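Local coordinates for protein tyrosinase (Burkholderia thailandensis, PDB 5ZRD) that hydroxylates monophenols and oxidises the resulting catechols at a dinuclear copper centre, as expected of a tyrosinase, and yields catechol derivatives efficiently at acidic pH, at residues D16-Y21 / P130-Q135. Numbering follows the deposited sequence.
Sequences DLQKRY and PSILTQ
Q18 alone carries the helix side of this contact, meeting P130, S131 and I132. The two backbones stay apart, with the CA atoms of Q18 and I132 6.9 Å from each other. With chi1 at -163° the side chain of Q18 turns its CG opposite the backbone N and, extended beyond it, sets the amide against the turn that follows helix 122-127.

The polar approaches are made by the amide end. The amide of Q18 is probably turned over in the model, so which end is O and which is N is doubtful. The atom modelled as OE1 of Q18 lies 2.7 Å from OG of S131. The backbone N of I132 lies 3.3 Å from both modelled amide atoms of Q18, OE1 and NE2.

The amide also lies against aliphatic carbons. CD of Q18 is 3.7 Å from CB of I132, with CG2 of I132 close by, and the two side chains pass in opposite directions. P130 CB borders the same amide end. Beyond the amide, I132 packs on L29 of helix 27-41 and on L149.

Backbone bonds shape the turn. L133 N bonds to P130 O at 3.1 Å. S131 O accepts from both T134 N and Q135 N, the latter at 2.8 Å. I132 O and Q135 O both bond to ND2 of N147. On the helix, R20 forms salt bridges with D16 and E25.

The contact joins the N-terminal helix 14-22 to a loop of the central tyrosinase domain, away from the copper site. The link therefore rests on a single side chain, whose buried amide lies beside both polar and aliphatic atoms; whether it hydrogen-bonds the turn is not settled.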
loop_
_atom_site.group_PDB
_atom_site.type_symbol
_atom_site.label_atom_id
_atom_site.label_comp_id
_atom_site.label_asym_id
_atom_site.label_seq_id
_atom_site.Cartn_x
_atom_site.Cartn_y
_atom_site.Cartn_z
ATOM N N ASP A 16 -25.777 -42.607 -21.909
ATOM C CA ASP A 16 -26.161 -43.195 -23.183
ATOM C C ASP A 16 -24.917 -43.721 -23.935
ATOM O O ASP A 16 -25.020 -44.758 -24.596
ATOM C CB ASP A 16 -26.961 -42.168 -24.028
ATOM C CG ASP A 16 -27.377 -42.694 -25.398
ATOM O OD1 ASP A 16 -28.097 -43.708 -25.416
ATOM O OD2 ASP A 16 -26.998 -42.079 -26.432
ATOM N N LEU A 17 -23.775 -43.013 -23.853
ATOM C CA LEU A 17 -22.552 -43.448 -24.540
ATOM C C LEU A 17 -22.026 -44.750 -23.910
ATOM O O LEU A 17 -21.413 -45.567 -24.596
ATOM C CB LEU A 17 -21.501 -42.337 -24.479
ATOM C CG LEU A 17 -21.849 -41.027 -25.200
ATOM C CD1 LEU A 17 -20.618 -40.161 -25.411
ATOM C CD2 LEU A 17 -22.520 -41.268 -26.545
ATOM N N GLN A 18 -22.277 -44.952 -22.618
ATOM C CA GLN A 18 -21.735 -46.085 -21.907
ATOM C C GLN A 18 -22.589 -47.317 -22.204
ATOM O O GLN A 18 -22.106 -48.430 -22.126
ATOM C CB GLN A 18 -21.694 -45.830 -20.401
ATOM C CG GLN A 18 -20.785 -46.792 -19.641
ATOM C CD GLN A 18 -20.686 -46.511 -18.156
ATOM O OE1 GLN A 18 -20.189 -47.330 -17.394
ATOM N NE2 GLN A 18 -21.155 -45.353 -17.717
ATOM N N LYS A 19 -23.859 -47.098 -22.490
ATOM C CA LYS A 19 -24.779 -48.174 -22.801
ATOM C C LYS A 19 -24.494 -48.671 -24.224
ATOM O O LYS A 19 -24.450 -49.850 -24.488
ATOM C CB LYS A 19 -26.222 -47.675 -22.672
ATOM C CG LYS A 19 -26.982 -48.177 -21.448
ATOM C CD LYS A 19 -28.146 -47.291 -21.025
ATOM C CE LYS A 19 -28.989 -46.778 -22.177
ATOM N NZ LYS A 19 -29.693 -45.528 -21.810
ATOM N N ARG A 20 -24.322 -47.741 -25.146
ATOM C CA ARG A 20 -23.887 -48.082 -26.494
ATOM C C ARG A 20 -22.597 -48.923 -26.410
ATOM O O ARG A 20 -22.556 -50.015 -26.978
ATOM C CB ARG A 20 -23.807 -46.807 -27.346
ATOM C CG ARG A 20 -25.185 -46.260 -27.702
ATOM C CD ARG A 20 -25.222 -44.806 -28.118
ATOM N NE ARG A 20 -25.258 -44.611 -29.560
ATOM C CZ ARG A 20 -26.236 -43.992 -30.230
ATOM N NH1 ARG A 20 -27.320 -43.561 -29.602
ATOM N NH2 ARG A 20 -26.110 -43.790 -31.532
ATOM N N TYR A 21 -21.581 -48.482 -25.658
ATOM C CA TYR A 21 -20.353 -49.292 -25.442
ATOM C C TYR A 21 -20.689 -50.681 -24.867
ATOM O O TYR A 21 -20.160 -51.666 -25.349
ATOM C CB TYR A 21 -19.361 -48.578 -24.517
ATOM C CG TYR A 21 -18.061 -49.313 -24.269
ATOM C CD1 TYR A 21 -17.968 -50.359 -23.356
ATOM C CD2 TYR A 21 -16.914 -48.955 -24.952
ATOM C CE1 TYR A 21 -16.767 -51.020 -23.128
ATOM C CE2 TYR A 21 -15.705 -49.599 -24.731
ATOM C CZ TYR A 21 -15.632 -50.642 -23.831
ATOM O OH TYR A 21 -14.428 -51.246 -23.643
ATOM N N PRO A 130 -22.564 -42.326 -13.261
ATOM C CA PRO A 130 -22.207 -43.378 -14.231
ATOM C C PRO A 130 -20.781 -43.887 -13.992
ATOM O O PRO A 130 -19.895 -43.057 -13.790
ATOM C CB PRO A 130 -22.320 -42.672 -15.599
ATOM C CG PRO A 130 -23.436 -41.685 -15.382
ATOM C CD PRO A 130 -23.232 -41.210 -13.949
ATOM N N SER A 131 -20.560 -45.206 -14.050
ATOM C CA SER A 131 -19.234 -45.780 -13.667
ATOM C C SER A 131 -18.130 -45.356 -14.653
ATOM O O SER A 131 -16.964 -45.378 -14.288
ATOM C CB SER A 131 -19.286 -47.268 -13.540
ATOM O OG SER A 131 -19.662 -47.840 -14.786
ATOM N N ILE A 132 -18.450 -44.916 -15.868
ATOM C CA ILE A 132 -17.357 -44.476 -16.774
ATOM C C ILE A 132 -16.629 -43.290 -16.140
ATOM O O ILE A 132 -15.461 -43.119 -16.411
ATOM C CB ILE A 132 -17.839 -44.146 -18.206
ATOM C CG1 ILE A 132 -16.692 -43.746 -19.140
ATOM C CG2 ILE A 132 -18.900 -43.059 -18.189
ATOM C CD1 ILE A 132 -15.603 -44.772 -19.258
ATOM N N LEU A 133 -17.312 -42.472 -15.330
ATOM C CA LEU A 133 -16.696 -41.290 -14.665
ATOM C C LEU A 133 -16.000 -41.687 -13.358
ATOM O O LEU A 133 -15.277 -40.869 -12.818
ATOM C CB LEU A 133 -17.766 -40.237 -14.348
ATOM C CG LEU A 133 -18.574 -39.687 -15.522
ATOM C CD1 LEU A 133 -19.492 -38.556 -15.060
ATOM C CD2 LEU A 133 -17.660 -39.213 -16.633
ATOM N N THR A 134 -16.243 -42.872 -12.815
ATOM C CA THR A 134 -15.604 -43.238 -11.520
ATOM C C THR A 134 -14.626 -44.422 -11.630
ATOM O O THR A 134 -13.744 -44.530 -10.786
ATOM C CB THR A 134 -16.655 -43.575 -10.463
ATOM O OG1 THR A 134 -17.453 -44.677 -10.913
ATOM C CG2 THR A 134 -17.537 -42.378 -10.179
ATOM N N GLN A 135 -14.758 -45.289 -12.636
ATOM C CA GLN A 135 -13.988 -46.548 -12.668
ATOM C C GLN A 135 -12.495 -46.273 -12.901
ATOM O O GLN A 135 -12.111 -45.244 -13.507
ATOM C CB GLN A 135 -14.541 -47.505 -13.728
ATOM C CG GLN A 135 -14.175 -47.077 -15.140
ATOM C CD GLN A 135 -15.008 -47.770 -16.188
ATOM O OE1 GLN A 135 -16.201 -47.975 -16.001
ATOM N NE2 GLN A 135 -14.379 -48.131 -17.298
#